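Long-range contact in NalD (Pseudomonas aeruginosa PAO1, PDB 5DAJ), which represses expression of the MexAB-OprM multidrug efflux pump as a TetR-family regulator that probably binds DNA, and responds to novobiocin, whose binding induces the pump: residues V133-F144 against P159-H167. Residues are numbered along the deposited sequence; the frame is centred on the assembly and turned at random.
Sequences VQMFIELCEQLF and PRIASRALH
Glu141 and Arg164 form a salt bridge within a buried helix-helix packing that joins helix 123-145 to the start of helix 159-179 in the C-terminal domain of this TetR-family repressor. The short helical segments run at 133° to each other, their axes approaching to 8.1 Å. Glu141 acts as a knob, its side chain set in the hole between Pro159, Arg160, Ser163 and Arg164. Arg164 NH1 donates to Glu141 OE1 at 3.0 Å, nearly straight (169°) and in the guanidinium plane, yet it meets the carboxylate from above its plane. The same NH1 bonds Arg160 O at 2.9 Å, and Ile137 CG2 and Arg160 CG flank opposite guanidinium faces. Ser163 CB fits against the backbone of the partner helix, 3.5 Å from Ile137 O. Toward Pro159, Ala162 CB sits over one face of the Phe144 ring, a CH-pi contact 3.9 Å from the centroid. At the far end the His167 ring, its CG anti to the backbone N, packs against Val133, Phe136 and Ile137; its plane lies at 49° to the Phe136 ring. In the second subunit Asp176 bonds His167 ND1, Asp189 pairs with Arg160, and Leu183 O accepts a weak hydrogen bond from Arg164 NE, placing the contact at the dimer interface. Both NH1 acceptors, the flanking carbons and the NE bond thus restrict guanidinium rotation, and Arg164 probably favours the ionised form of the Glu141 carboxylate.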
loop_
_atom_site.group_PDB
_atom_site.type_symbol
_atom_site.label_atom_id
_atom_site.label_comp_id
_atom_site.label_asym_id
_atom_site.label_seq_id
_atom_site.Cartn_x
_atom_site.Cartn_y
_atom_site.Cartn_z
ATOM N N VAL A 133 -6.537 3.216 11.212
ATOM C CA VAL A 133 -5.975 4.241 10.314
ATOM C C VAL A 133 -6.729 5.560 10.462
ATOM O O VAL A 133 -6.132 6.634 10.565
ATOM C CB VAL A 133 -6.032 3.813 8.829
ATOM C CG1 VAL A 133 -5.578 4.956 7.923
ATOM C CG2 VAL A 133 -5.157 2.591 8.593
ATOM N N GLN A 134 -8.054 5.463 10.439
ATOM C CA GLN A 134 -8.923 6.631 10.594
ATOM C C GLN A 134 -8.562 7.428 11.842
ATOM O O GLN A 134 -8.606 8.663 11.847
ATOM C CB GLN A 134 -10.402 6.216 10.642
ATOM C CG GLN A 134 -11.384 7.373 10.486
ATOM C CD GLN A 134 -11.240 8.091 9.148
ATOM O OE1 GLN A 134 -11.288 7.457 8.085
ATOM N NE2 GLN A 134 -11.069 9.411 9.191
HETATM N N MSE A 135 -8.201 6.705 12.893
HETATM C CA MSE A 135 -7.861 7.315 14.168
HETATM C C MSE A 135 -6.539 8.025 14.099
HETATM O O MSE A 135 -6.436 9.180 14.517
HETATM C CB MSE A 135 -7.858 6.214 15.210
HETATM C CG MSE A 135 -7.565 6.752 16.582
HETATM SE SE MSE A 135 -7.072 5.375 17.901
HETATM C CE MSE A 135 -8.912 4.606 18.284
ATOM N N PHE A 136 -5.513 7.344 13.591
ATOM C CA PHE A 136 -4.197 7.975 13.408
ATOM C C PHE A 136 -4.303 9.272 12.589
ATOM O O PHE A 136 -3.712 10.297 12.934
ATOM C CB PHE A 136 -3.215 7.016 12.720
ATOM C CG PHE A 136 -1.895 7.655 12.380
ATOM C CD1 PHE A 136 -0.899 7.767 13.342
ATOM C CD2 PHE A 136 -1.663 8.182 11.113
ATOM C CE1 PHE A 136 0.311 8.378 13.043
ATOM C CE2 PHE A 136 -0.454 8.800 10.803
ATOM C CZ PHE A 136 0.535 8.896 11.772
ATOM N N ILE A 137 -5.066 9.205 11.509
ATOM C CA ILE A 137 -5.307 10.369 10.653
ATOM C C ILE A 137 -6.001 11.506 11.403
ATOM O O ILE A 137 -5.628 12.679 11.260
ATOM C CB ILE A 137 -6.101 9.976 9.386
ATOM C CG1 ILE A 137 -5.171 9.184 8.458
ATOM C CG2 ILE A 137 -6.659 11.208 8.676
ATOM C CD1 ILE A 137 -5.808 8.671 7.188
ATOM N N GLU A 138 -7.014 11.157 12.191
ATOM C CA GLU A 138 -7.757 12.153 12.989
ATOM C C GLU A 138 -6.882 12.830 14.047
ATOM O O GLU A 138 -7.012 14.027 14.297
ATOM C CB GLU A 138 -9.010 11.533 13.620
ATOM C CG GLU A 138 -10.211 11.578 12.694
ATOM C CD GLU A 138 -11.362 10.698 13.152
ATOM O OE1 GLU A 138 -11.466 10.434 14.380
ATOM O OE2 GLU A 138 -12.163 10.281 12.274
ATOM N N LEU A 139 -5.986 12.057 14.648
ATOM C CA LEU A 139 -5.006 12.586 15.610
ATOM C C LEU A 139 -4.053 13.593 14.975
ATOM O O LEU A 139 -3.853 14.683 15.513
ATOM C CB LEU A 139 -4.192 11.455 16.250
ATOM C CG LEU A 139 -4.463 11.103 17.719
ATOM C CD1 LEU A 139 -5.938 10.905 18.034
ATOM C CD2 LEU A 139 -3.685 9.852 18.102
ATOM N N CYS A 140 -3.475 13.217 13.836
ATOM C CA CYS A 140 -2.593 14.121 13.085
ATOM C C CYS A 140 -3.315 15.390 12.648
ATOM O O CYS A 140 -2.802 16.496 12.815
ATOM C CB CYS A 140 -2.016 13.432 11.858
ATOM S SG CYS A 140 -0.816 12.170 12.287
ATOM N N GLU A 141 -4.518 15.212 12.119
ATOM C CA GLU A 141 -5.370 16.329 11.713
ATOM C C GLU A 141 -5.525 17.318 12.871
ATOM O O GLU A 141 -5.262 18.511 12.724
ATOM C CB GLU A 141 -6.743 15.823 11.263
ATOM C CG GLU A 141 -7.550 16.822 10.444
ATOM C CD GLU A 141 -8.756 16.199 9.749
ATOM O OE1 GLU A 141 -8.816 14.954 9.616
ATOM O OE2 GLU A 141 -9.655 16.958 9.335
ATOM N N GLN A 142 -5.910 16.791 14.029
ATOM C CA GLN A 142 -6.057 17.587 15.253
ATOM C C GLN A 142 -4.757 18.287 15.653
ATOM O O GLN A 142 -4.771 19.452 16.037
ATOM C CB GLN A 142 -6.549 16.706 16.397
ATOM C CG GLN A 142 -6.838 17.442 17.708
ATOM C CD GLN A 142 -6.801 16.549 18.942
ATOM O OE1 GLN A 142 -6.326 16.973 20.000
ATOM N NE2 GLN A 142 -7.311 15.324 18.824
ATOM N N LEU A 143 -3.646 17.565 15.563
ATOM C CA LEU A 143 -2.317 18.121 15.844
ATOM C C LEU A 143 -1.990 19.304 14.925
ATOM O O LEU A 143 -1.638 20.381 15.398
ATOM C CB LEU A 143 -1.237 17.037 15.736
ATOM C CG LEU A 143 0.235 17.471 15.707
ATOM C CD1 LEU A 143 0.578 18.420 16.831
ATOM C CD2 LEU A 143 1.133 16.255 15.792
ATOM N N PHE A 144 -2.113 19.093 13.617
ATOM C CA PHE A 144 -1.901 20.170 12.632
ATOM C C PHE A 144 -2.894 21.327 12.793
ATOM O O PHE A 144 -2.584 22.460 12.438
ATOM C CB PHE A 144 -1.997 19.638 11.198
ATOM C CG PHE A 144 -0.837 18.786 10.779
ATOM C CD1 PHE A 144 0.449 19.304 10.723
ATOM C CD2 PHE A 144 -1.040 17.466 10.409
ATOM C CE1 PHE A 144 1.512 18.509 10.332
ATOM C CE2 PHE A 144 0.019 16.669 10.021
ATOM C CZ PHE A 144 1.299 17.191 9.983
ATOM N N PRO A 159 -4.904 21.189 7.696
ATOM C CA PRO A 159 -4.684 19.981 8.508
ATOM C C PRO A 159 -5.234 18.696 7.900
ATOM O O PRO A 159 -4.626 17.632 8.051
ATOM C CB PRO A 159 -5.428 20.299 9.810
ATOM C CG PRO A 159 -5.402 21.783 9.903
ATOM C CD PRO A 159 -5.494 22.278 8.492
ATOM N N ARG A 160 -6.381 18.794 7.237
ATOM C CA ARG A 160 -7.013 17.630 6.604
ATOM C C ARG A 160 -6.053 16.992 5.597
ATOM O O ARG A 160 -5.789 15.789 5.655
ATOM C CB ARG A 160 -8.314 18.039 5.910
ATOM C CG ARG A 160 -9.078 16.899 5.248
ATOM C CD ARG A 160 -10.374 17.390 4.627
ATOM N NE ARG A 160 -10.130 18.288 3.506
ATOM C CZ ARG A 160 -10.016 17.935 2.227
ATOM N NH1 ARG A 160 -10.131 16.675 1.842
ATOM N NH2 ARG A 160 -9.772 18.867 1.312
ATOM N N ILE A 161 -5.539 17.819 4.689
ATOM C CA ILE A 161 -4.639 17.378 3.611
ATOM C C ILE A 161 -3.286 16.931 4.151
ATOM O O ILE A 161 -2.737 15.921 3.698
ATOM C CB ILE A 161 -4.414 18.501 2.565
ATOM C CG1 ILE A 161 -5.715 18.819 1.818
ATOM C CG2 ILE A 161 -3.318 18.139 1.560
ATOM C CD1 ILE A 161 -6.308 17.678 1.007
ATOM N N ALA A 162 -2.767 17.683 5.110
ATOM C CA ALA A 162 -1.468 17.388 5.719
ATOM C C ALA A 162 -1.438 15.991 6.341
ATOM O O ALA A 162 -0.524 15.211 6.083
ATOM C CB ALA A 162 -1.123 18.433 6.770
ATOM N N SER A 163 -2.445 15.675 7.150
ATOM C CA SER A 163 -2.505 14.364 7.818
ATOM C C SER A 163 -2.603 13.221 6.817
ATOM O O SER A 163 -2.043 12.143 7.037
ATOM C CB SER A 163 -3.674 14.287 8.804
ATOM O OG SER A 163 -4.888 14.611 8.163
ATOM N N ARG A 164 -3.318 13.464 5.728
ATOM C CA ARG A 164 -3.541 12.440 4.698
ATOM C C ARG A 164 -2.324 12.256 3.807
ATOM O O ARG A 164 -1.982 11.132 3.467
ATOM C CB ARG A 164 -4.773 12.757 3.864
ATOM C CG ARG A 164 -6.047 12.465 4.630
ATOM C CD ARG A 164 -7.220 13.285 4.172
ATOM N NE ARG A 164 -8.406 12.934 4.954
ATOM C CZ ARG A 164 -8.653 13.322 6.205
ATOM N NH1 ARG A 164 -7.796 14.058 6.889
ATOM N NH2 ARG A 164 -9.779 12.958 6.786
ATOM N N ALA A 165 -1.677 13.360 3.449
ATOM C CA ALA A 165 -0.420 13.311 2.702
ATOM C C ALA A 165 0.631 12.547 3.495
ATOM O O ALA A 165 1.279 11.637 2.966
ATOM C CB ALA A 165 0.083 14.714 2.384
ATOM N N LEU A 166 0.752 12.887 4.775
ATOM C CA LEU A 166 1.735 12.243 5.655
ATOM C C LEU A 166 1.477 10.753 5.791
ATOM O O LEU A 166 2.377 9.950 5.604
ATOM C CB LEU A 166 1.753 12.869 7.052
ATOM C CG LEU A 166 2.722 12.217 8.056
ATOM C CD1 LEU A 166 4.151 12.164 7.544
ATOM C CD2 LEU A 166 2.686 12.953 9.376
ATOM N N HIS A 167 0.244 10.392 6.117
ATOM C CA HIS A 167 -0.107 8.989 6.312
ATOM C C HIS A 167 0.136 8.162 5.054
ATOM O O HIS A 167 0.633 7.029 5.139
ATOM C CB HIS A 167 -1.555 8.794 6.751
ATOM C CG HIS A 167 -1.918 7.355 6.932
ATOM N ND1 HIS A 167 -2.552 6.621 5.957
ATOM C CD2 HIS A 167 -1.645 6.491 7.936
ATOM C CE1 HIS A 167 -2.693 5.375 6.369
ATOM N NE2 HIS A 167 -2.151 5.270 7.571
#